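Local coordinates for amino acid ABC transporter, periplasmic amino acid-binding protein (Brucella ovis, PDB 4Z9N) that probably captures glutathione, which is bound in its pocket here, in the periplasm for uptake by an ABC transporter, at residues D10-V15 and S54-D59; R50-A55 and A222-V227; T269-D274 and K279-K284; T75-G80 and L99-A104. All coordinates share one frame; numbering follows the deposited sequence.

How the contacts relate
All four contacts lie in the lobe that carries the chain's N-terminus. Contacts 1 and 2 share S54 and A55 at the end of helix 44-57, with centres about 7 Å apart; W224 of contact 2 packs on T11, L12 and I56 of contact 1. Contact 3, late in the chain on helices 271-274 and 281-289, reaches the same helix end through K284 and W281, its centre about 12 Å from that of contact 2. Contact 4 falls between the two halves of contact 2 and touches it at A104 and A225. Contacts 2 and 4 contribute to sodium sites shared with the second subunit, and contact 3 packs against it, so all three reach the dimer interface.

Contact 1 (D10-V15 and S54-D59); sequences DTLSDV and SAIFGD
V15, gripped by its own helix through a 2.8 Å backbone bond from V15 N to T11 O, turns both its carbonyl and a methyl group toward F57. V15 O lies in the plane of the phenyl ring, 3.3 Å from F57 CZ at the edge. An oxygen rich in electron density suits this place, because the rim of a phenyl ring is slightly positive. Beside it, V15 CG1 comes within 3.6 Å of F57 CZ and also touches CE2. That methyl reaches the ring because it stands opposite the backbone N of V15 (chi1 165°), on the carbonyl side. The ring is backed by its neighbour: I56 CG2 rests 3.7 Å above the centre of one face.

I56 supplies the second half of the contact. Its CD1 touches both helical residues, 4.0 Å from L12 CD1 and 4.1 Å from V15 CG1, while the L12 and I56 chains run past each other in opposite directions. Here the first helix of the chain, 11-18, meets the C-terminal end of helix 44-57 in a lobe of a family 3 solute-binding protein, and W224 of helix 222-240 lies against both L12 and I56. Branched aliphatic residues suit such a junction, since they fill it without polar groups to satisfy.

The start of one helix and the end of the other are finished locally. D10 is the N-cap of helix 11-18: its OD1 accepts from S13 N at 3.2 Å, met from above the carboxylate plane. G58, with positive phi, lets the chain leave helix 44-57 after F57.

Contact 2 (R50-A55 and A222-V227); sequences RAVASA and ARWADV. With NA (sodium ion), chain H.
V52 meets two residues one turn apart on the facing helix, and does so with a single methyl. V52 CG1 lies 4.2 Å from W224 CH2, at the far corner of the indole, approaching the ring obliquely; the same CG1 is 4.5 Å from V227 CG1. The contact is loose and wholly apolar, as suits a buried seam between helices. For V52, a chi1 of 176° carries CG1 away from the amide nitrogen.

In the next shell, D83 O orients W224: it accepts from W224 NE1, which holds the indole in its rotation, leaving CH2 at the end nearest V52. Separately, within helix 44-57, S54 OG turns back to R50 O at 2.7 Å; R50 O thus accepts both S54 OG and S54 N, which arrive from opposite faces of its plane, so the hydroxyl is satisfied within the helix.

On the far side of helix 222-240, D226 OD1 lies 2.9 Å from a sodium ion that D96, L101, D102 and Q219 of the second subunit also bind. Helix 44-57 is thus set against helix 222-240, with helix 11-18 packed on W224 and helix 281-289 lying against A51 and A55.

Contact 3 (T269-D274 and K279-K284); sequences TKIGTD and KDWVVK
W281 leaves the start of its helix toward I271 and G272, its CG placed between the backbone N and the carbonyl carbon (chi1 63°). From CB, which packs near A55 O of helix 44-57, the chain passes to the five-membered part of the indole. CD1 comes first, 3.5 Å from G272 CA, and NE1 follows at 3.6 Å from that same CA. NE1 also meets a methyl, I271 CG2, at 3.9 Å. Farther along the six-membered ring, CZ2 lies 4.3 Å from I271 CG2, so the methyl lies beside the NE1 and CZ2 side of the indole. Both partners approach the ring obliquely. Across the rest of the indole, V282 CG2 sits 3.3 Å above one face, over its centre, so that the ring is held between its own helix and segment 269-274.

Glycine suits position 272 because its bare CA can lie directly beside the indole and because the two backbones come close, with G272 CA 4.5 Å from K279 CA. A water joins them: it accepts from G272 N and donates to K279 O, both at 2.9 Å. This satisfies an amide in the first turn of helix 271-274, which has no earlier carbonyl within that helix to bond to. In the second helix, K284 NZ forms a salt bridge with D280 OD1 one turn back, joining its N-cap residue to the turn above.

W281 packs on W230 and A234 of helix 222-240, while I271 of helix 271-274 lies on R261 of helix 257-262, and I93 of the second subunit is against both I271 and W281.

Contact 4 (T75-G80 and L99-A104); sequences TALQSG and LGLDFA. With NA (sodium ion), chain K.
Apolar packing comes first: L77 of helix 73-78 and L101 at the start of strand 101-117 meet through branched ends, L77 CD2 lying 3.8 Å from L101 CD2 as the two chains cross at a slant. L77 CG adds a contact with L101 CD2 at 4.0 Å, and Q78 CG is 4.0 Å from that methyl, the Q78 and L101 side chains crossing at about a right angle. Leucine suits both sites, being long enough to bridge helix and strand; T216 of strand 211-218 packs on both and F74 on L101.

A van der Waals contact at the margin sets the CG of Q78 3.6 Å from L99 O, where the side chain runs beside the backbone. G100, at positive phi, allows the chain to turn from there into the strand.

Metal coordination occupies the other side of the strand. L101 O binds a sodium ion at 2.6 Å and D102 OD1 at 2.4 Å. D96, through O and OD1, and Q219 complete the site together with D226 of the second subunit. Six oxygens, several from carboxylates, are the hard donors sodium prefers; the ion bridges two subunits and probably offsets the repulsion between the carboxylates.

Contact 1 (D10-V15 and S54-D59)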
# COMPACT_ATOMS: atom_id res chain seq x y z
N ASP D 10 18.46 4.94 -15.55
CA ASP D 10 17.50 4.16 -16.33
C ASP D 10 17.84 2.67 -16.18
O ASP D 10 18.51 2.09 -17.04
CB ASP D 10 17.53 4.58 -17.79
CG ASP D 10 16.36 4.05 -18.59
OD1 ASP D 10 15.62 3.16 -18.10
OD2 ASP D 10 16.19 4.51 -19.74
N THR D 11 17.40 2.08 -15.09
CA THR D 11 17.70 0.69 -14.79
C THR D 11 17.00 -0.23 -15.79
O THR D 11 17.56 -1.23 -16.21
CB THR D 11 17.29 0.32 -13.34
OG1 THR D 11 17.98 1.18 -12.43
CG2 THR D 11 17.64 -1.11 -13.01
N LEU D 12 15.78 0.12 -16.18
CA LEU D 12 15.08 -0.71 -17.17
C LEU D 12 15.94 -0.89 -18.44
O LEU D 12 16.12 -2.01 -18.92
CB LEU D 12 13.73 -0.10 -17.53
CG LEU D 12 12.96 -0.96 -18.53
CD1 LEU D 12 12.69 -2.35 -17.94
CD2 LEU D 12 11.65 -0.27 -18.92
N SER D 13 16.46 0.21 -18.96
CA SER D 13 17.27 0.16 -20.18
C SER D 13 18.53 -0.68 -20.00
O SER D 13 18.91 -1.44 -20.89
CB SER D 13 17.65 1.58 -20.62
OG SER D 13 18.45 1.54 -21.79
N ASP D 14 19.17 -0.53 -18.85
CA ASP D 14 20.39 -1.27 -18.55
C ASP D 14 20.12 -2.76 -18.39
O ASP D 14 20.92 -3.59 -18.81
CB ASP D 14 21.07 -0.72 -17.30
CG ASP D 14 21.50 0.73 -17.47
OD1 ASP D 14 21.71 1.41 -16.45
OD2 ASP D 14 21.62 1.18 -18.62
N VAL D 15 18.99 -3.09 -17.77
CA VAL D 15 18.56 -4.47 -17.62
C VAL D 15 18.33 -5.12 -18.99
O VAL D 15 18.78 -6.23 -19.25
CB VAL D 15 17.31 -4.56 -16.72
CG1 VAL D 15 16.65 -5.94 -16.84
CG2 VAL D 15 17.68 -4.25 -15.26
N SER D 54 9.99 -11.95 -16.24
CA SER D 54 9.01 -12.32 -17.26
C SER D 54 8.36 -11.09 -17.88
O SER D 54 8.18 -11.01 -19.08
CB SER D 54 7.94 -13.25 -16.69
OG SER D 54 8.50 -14.34 -15.99
N ALA D 55 8.03 -10.12 -17.03
CA ALA D 55 7.49 -8.84 -17.50
C ALA D 55 8.37 -8.19 -18.57
O ALA D 55 7.87 -7.56 -19.50
CB ALA D 55 7.32 -7.88 -16.32
N ILE D 56 9.68 -8.33 -18.42
CA ILE D 56 10.63 -7.61 -19.25
C ILE D 56 11.05 -8.43 -20.45
O ILE D 56 11.08 -7.92 -21.57
CB ILE D 56 11.87 -7.20 -18.43
CG1 ILE D 56 11.46 -6.26 -17.29
CG2 ILE D 56 12.92 -6.55 -19.32
CD1 ILE D 56 12.61 -5.98 -16.31
N PHE D 57 11.38 -9.70 -20.20
CA PHE D 57 12.00 -10.54 -21.21
C PHE D 57 11.08 -11.64 -21.74
O PHE D 57 11.41 -12.29 -22.72
CB PHE D 57 13.27 -11.20 -20.64
CG PHE D 57 14.33 -10.22 -20.23
CD1 PHE D 57 15.07 -9.53 -21.18
CD2 PHE D 57 14.61 -10.00 -18.89
CE1 PHE D 57 16.05 -8.63 -20.80
CE2 PHE D 57 15.60 -9.11 -18.51
CZ PHE D 57 16.32 -8.42 -19.46
N GLY D 58 9.93 -11.84 -21.09
CA GLY D 58 9.06 -12.94 -21.46
C GLY D 58 9.66 -14.31 -21.18
O GLY D 58 9.31 -15.31 -21.80
N ASP D 59 10.59 -14.34 -20.22
CA ASP D 59 11.33 -15.54 -19.89
C ASP D 59 11.73 -15.45 -18.41
O ASP D 59 12.58 -14.64 -18.07
CB ASP D 59 12.56 -15.67 -20.80
CG ASP D 59 13.38 -16.94 -20.55
OD1 ASP D 59 13.19 -17.61 -19.51
OD2 ASP D 59 14.23 -17.27 -21.40

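Contact 2 (R50-A55 and A222-V227)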
# COMPACT_ATOMS: atom_id res chain seq x y z
N ARG D 50 11.45 -13.66 -10.69
CA ARG D 50 11.17 -14.23 -11.99
C ARG D 50 9.98 -13.54 -12.65
O ARG D 50 9.88 -13.50 -13.88
CB ARG D 50 10.91 -15.74 -11.89
CG ARG D 50 12.08 -16.54 -11.30
CD ARG D 50 11.95 -18.02 -11.68
NE ARG D 50 12.97 -18.83 -11.02
CZ ARG D 50 14.22 -18.97 -11.46
NH1 ARG D 50 14.62 -18.37 -12.57
NH2 ARG D 50 15.07 -19.72 -10.78
N ALA D 51 9.06 -13.02 -11.84
CA ALA D 51 7.92 -12.29 -12.38
C ALA D 51 8.37 -11.01 -13.09
O ALA D 51 7.87 -10.67 -14.17
CB ALA D 51 6.88 -11.96 -11.27
N VAL D 52 9.32 -10.31 -12.49
CA VAL D 52 9.86 -9.10 -13.09
C VAL D 52 10.62 -9.46 -14.36
O VAL D 52 10.48 -8.79 -15.38
CB VAL D 52 10.75 -8.34 -12.10
CG1 VAL D 52 11.40 -7.15 -12.76
CG2 VAL D 52 9.90 -7.90 -10.90
N ALA D 53 11.40 -10.53 -14.30
CA ALA D 53 12.11 -10.99 -15.49
C ALA D 53 11.13 -11.35 -16.60
O ALA D 53 11.40 -11.10 -17.79
CB ALA D 53 13.01 -12.16 -15.15
N SER D 54 9.99 -11.95 -16.24
CA SER D 54 9.01 -12.32 -17.26
C SER D 54 8.36 -11.09 -17.88
O SER D 54 8.18 -11.01 -19.08
CB SER D 54 7.94 -13.25 -16.69
OG SER D 54 8.50 -14.34 -15.99
N ALA D 55 8.03 -10.12 -17.03
CA ALA D 55 7.49 -8.84 -17.50
C ALA D 55 8.37 -8.19 -18.57
O ALA D 55 7.87 -7.56 -19.50
CB ALA D 55 7.32 -7.88 -16.32
N ALA D 222 12.13 6.45 -11.27
CA ALA D 222 10.70 6.21 -11.18
C ALA D 222 10.25 5.14 -12.17
O ALA D 222 9.37 4.33 -11.86
CB ALA D 222 9.92 7.50 -11.42
N ARG D 223 10.85 5.14 -13.36
CA ARG D 223 10.49 4.18 -14.39
C ARG D 223 10.74 2.76 -13.91
O ARG D 223 9.91 1.87 -14.14
CB ARG D 223 11.29 4.44 -15.68
N TRP D 224 11.88 2.55 -13.25
CA TRP D 224 12.22 1.23 -12.73
C TRP D 224 11.30 0.83 -11.56
O TRP D 224 10.86 -0.32 -11.49
CB TRP D 224 13.69 1.17 -12.29
CG TRP D 224 14.06 -0.19 -11.80
CD1 TRP D 224 14.49 -0.52 -10.55
CD2 TRP D 224 14.00 -1.41 -12.54
NE1 TRP D 224 14.71 -1.88 -10.47
CE2 TRP D 224 14.42 -2.45 -11.69
CE3 TRP D 224 13.65 -1.73 -13.87
CZ2 TRP D 224 14.49 -3.78 -12.09
CZ3 TRP D 224 13.72 -3.06 -14.27
CH2 TRP D 224 14.14 -4.06 -13.39
N ALA D 225 11.03 1.76 -10.66
CA ALA D 225 10.09 1.49 -9.56
C ALA D 225 8.71 1.14 -10.09
O ALA D 225 8.04 0.24 -9.55
CB ALA D 225 10.00 2.68 -8.61
N ASP D 226 8.28 1.84 -11.15
CA ASP D 226 6.98 1.53 -11.77
C ASP D 226 6.93 0.09 -12.29
O ASP D 226 5.91 -0.59 -12.14
CB ASP D 226 6.68 2.51 -12.92
CG ASP D 226 6.34 3.93 -12.43
OD1 ASP D 226 6.26 4.16 -11.21
OD2 ASP D 226 6.19 4.83 -13.28
N VAL D 227 8.02 -0.38 -12.90
CA VAL D 227 8.05 -1.75 -13.44
C VAL D 227 7.90 -2.77 -12.32
O VAL D 227 7.15 -3.75 -12.44
CB VAL D 227 9.37 -2.02 -14.23
CG1 VAL D 227 9.51 -3.50 -14.53
CG2 VAL D 227 9.42 -1.19 -15.51
NA NA H . 5.18 6.87 -11.11

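Contact 3 (T269-D274 and K279-K284)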
# COMPACT_ATOMS: atom_id res chain seq x y z
N THR D 269 -4.40 -0.01 -26.93
CA THR D 269 -4.05 0.19 -25.53
C THR D 269 -2.58 0.60 -25.43
O THR D 269 -1.75 0.18 -26.24
CB THR D 269 -4.32 -1.08 -24.68
OG1 THR D 269 -4.07 -0.79 -23.30
CG2 THR D 269 -3.42 -2.23 -25.14
N LYS D 270 -2.26 1.41 -24.43
CA LYS D 270 -0.91 1.97 -24.29
C LYS D 270 -0.32 1.67 -22.92
O LYS D 270 0.73 2.20 -22.57
CB LYS D 270 -0.94 3.48 -24.53
N ILE D 271 -0.99 0.82 -22.16
CA ILE D 271 -0.59 0.54 -20.78
C ILE D 271 0.80 -0.05 -20.69
O ILE D 271 1.66 0.47 -19.97
CB ILE D 271 -1.62 -0.37 -20.11
CG1 ILE D 271 -2.90 0.43 -19.88
CG2 ILE D 271 -1.08 -0.96 -18.81
CD1 ILE D 271 -4.04 -0.37 -19.35
N GLY D 272 1.04 -1.13 -21.41
CA GLY D 272 2.33 -1.80 -21.35
C GLY D 272 3.44 -0.92 -21.87
O GLY D 272 4.51 -0.85 -21.27
N THR D 273 3.20 -0.24 -22.99
CA THR D 273 4.26 0.54 -23.61
C THR D 273 4.54 1.83 -22.82
O THR D 273 5.68 2.32 -22.81
CB THR D 273 3.93 0.88 -25.08
OG1 THR D 273 2.69 1.58 -25.16
CG2 THR D 273 3.82 -0.40 -25.90
N ASP D 274 3.54 2.37 -22.13
CA ASP D 274 3.78 3.51 -21.24
C ASP D 274 4.65 3.06 -20.07
O ASP D 274 5.37 3.87 -19.49
CB ASP D 274 2.48 4.12 -20.72
CG ASP D 274 1.84 5.10 -21.70
OD1 ASP D 274 2.46 5.40 -22.75
OD2 ASP D 274 0.73 5.57 -21.41
N LYS D 279 2.88 -4.82 -25.01
CA LYS D 279 1.45 -4.73 -24.70
C LYS D 279 0.98 -5.92 -23.86
O LYS D 279 0.08 -5.80 -23.04
CB LYS D 279 0.62 -4.63 -25.98
N ASP D 280 1.61 -7.08 -24.06
CA ASP D 280 1.17 -8.27 -23.35
C ASP D 280 2.02 -8.58 -22.12
O ASP D 280 2.20 -9.74 -21.77
CB ASP D 280 1.17 -9.48 -24.30
CG ASP D 280 2.54 -9.78 -24.89
OD1 ASP D 280 3.45 -8.92 -24.78
OD2 ASP D 280 2.73 -10.88 -25.44
N TRP D 281 2.53 -7.54 -21.45
CA TRP D 281 3.46 -7.73 -20.33
C TRP D 281 2.84 -8.59 -19.21
O TRP D 281 3.54 -9.38 -18.57
CB TRP D 281 3.92 -6.37 -19.79
CG TRP D 281 2.81 -5.55 -19.22
CD1 TRP D 281 1.80 -4.94 -19.92
CD2 TRP D 281 2.58 -5.25 -17.84
NE1 TRP D 281 0.95 -4.28 -19.06
CE2 TRP D 281 1.42 -4.46 -17.78
CE3 TRP D 281 3.25 -5.57 -16.65
CZ2 TRP D 281 0.90 -3.99 -16.57
CZ3 TRP D 281 2.73 -5.10 -15.45
CH2 TRP D 281 1.57 -4.32 -15.42
N VAL D 282 1.53 -8.46 -18.97
CA VAL D 282 0.90 -9.26 -17.92
C VAL D 282 0.75 -10.72 -18.34
O VAL D 282 0.93 -11.62 -17.52
CB VAL D 282 -0.47 -8.67 -17.50
CG1 VAL D 282 -1.07 -9.49 -16.37
CG2 VAL D 282 -0.31 -7.22 -17.07
N VAL D 283 0.43 -10.98 -19.61
CA VAL D 283 0.40 -12.36 -20.11
C VAL D 283 1.78 -12.99 -19.90
O VAL D 283 1.88 -14.14 -19.47
CB VAL D 283 -0.02 -12.44 -21.59
CG1 VAL D 283 -0.12 -13.90 -22.04
CG2 VAL D 283 -1.35 -11.72 -21.82
N LYS D 284 2.84 -12.22 -20.16
CA LYS D 284 4.19 -12.72 -19.93
C LYS D 284 4.43 -13.07 -18.46
O LYS D 284 5.02 -14.11 -18.18
CB LYS D 284 5.25 -11.71 -20.38
CG LYS D 284 5.22 -11.37 -21.86
CD LYS D 284 6.36 -10.39 -22.18
CE LYS D 284 6.40 -10.03 -23.66
NZ LYS D 284 6.10 -11.19 -24.54
O HOH W 1 -0.82 -3.14 -22.47

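Contact 4 (T75-G80 and L99-A104)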
# COMPACT_ATOMS: atom_id res chain seq x y z
N THR D 75 23.59 -2.58 0.98
CA THR D 75 24.79 -2.10 0.29
C THR D 75 24.80 -2.59 -1.15
O THR D 75 25.10 -1.84 -2.08
CB THR D 75 26.07 -2.57 1.00
OG1 THR D 75 26.04 -2.14 2.37
CG2 THR D 75 27.30 -1.98 0.32
N ALA D 76 24.43 -3.86 -1.33
CA ALA D 76 24.39 -4.49 -2.65
C ALA D 76 23.43 -3.75 -3.58
O ALA D 76 23.70 -3.62 -4.77
CB ALA D 76 23.98 -5.96 -2.53
N LEU D 77 22.32 -3.26 -3.04
CA LEU D 77 21.37 -2.52 -3.86
C LEU D 77 21.85 -1.08 -4.10
O LEU D 77 21.77 -0.57 -5.22
CB LEU D 77 19.98 -2.53 -3.22
CG LEU D 77 18.82 -1.82 -3.94
CD1 LEU D 77 18.58 -2.41 -5.33
CD2 LEU D 77 17.55 -1.89 -3.10
N GLN D 78 22.37 -0.45 -3.05
CA GLN D 78 22.84 0.93 -3.17
C GLN D 78 23.97 1.06 -4.17
O GLN D 78 24.08 2.06 -4.87
CB GLN D 78 23.32 1.46 -1.81
CG GLN D 78 22.23 1.64 -0.78
CD GLN D 78 22.81 1.93 0.61
OE1 GLN D 78 22.29 2.75 1.37
NE2 GLN D 78 23.91 1.26 0.93
N SER D 79 24.81 0.03 -4.24
CA SER D 79 26.02 0.09 -5.05
C SER D 79 25.69 -0.16 -6.52
O SER D 79 26.50 0.12 -7.41
CB SER D 79 27.04 -0.94 -4.56
OG SER D 79 26.66 -2.24 -4.99
N GLY D 80 24.51 -0.70 -6.78
CA GLY D 80 24.15 -1.07 -8.13
C GLY D 80 24.46 -2.51 -8.47
O GLY D 80 24.23 -2.96 -9.60
N LEU D 99 18.50 5.63 3.39
CA LEU D 99 19.36 4.72 2.62
C LEU D 99 19.37 5.00 1.12
O LEU D 99 20.07 4.33 0.37
CB LEU D 99 18.92 3.27 2.86
CG LEU D 99 19.01 2.76 4.30
CD1 LEU D 99 18.48 1.34 4.37
CD2 LEU D 99 20.44 2.84 4.81
N GLY D 100 18.61 6.00 0.68
CA GLY D 100 18.48 6.28 -0.74
C GLY D 100 17.68 5.19 -1.46
O GLY D 100 17.89 4.94 -2.66
N LEU D 101 16.77 4.57 -0.72
CA LEU D 101 15.96 3.48 -1.26
C LEU D 101 14.47 3.80 -1.23
O LEU D 101 14.00 4.61 -0.43
CB LEU D 101 16.22 2.18 -0.49
CG LEU D 101 17.68 1.69 -0.42
CD1 LEU D 101 17.75 0.37 0.35
CD2 LEU D 101 18.32 1.56 -1.81
N ASP D 102 13.73 3.14 -2.12
CA ASP D 102 12.26 3.21 -2.12
C ASP D 102 11.70 1.79 -2.13
O ASP D 102 12.42 0.81 -2.34
CB ASP D 102 11.74 3.96 -3.36
CG ASP D 102 11.74 5.47 -3.20
OD1 ASP D 102 11.60 5.98 -2.07
OD2 ASP D 102 11.87 6.16 -4.23
N PHE D 103 10.40 1.69 -1.92
CA PHE D 103 9.73 0.39 -1.90
C PHE D 103 8.58 0.43 -2.89
O PHE D 103 7.79 1.37 -2.89
CB PHE D 103 9.23 0.07 -0.49
CG PHE D 103 10.34 -0.08 0.51
CD1 PHE D 103 10.88 1.04 1.15
CD2 PHE D 103 10.87 -1.33 0.79
CE1 PHE D 103 11.93 0.89 2.05
CE2 PHE D 103 11.91 -1.47 1.69
CZ PHE D 103 12.44 -0.38 2.31
N ALA D 104 8.51 -0.58 -3.75
CA ALA D 104 7.57 -0.57 -4.85
C ALA D 104 6.26 -1.26 -4.49
O ALA D 104 5.29 -1.21 -5.24
CB ALA D 104 8.19 -1.21 -6.07
NA NA K . 12.38 6.54 0.08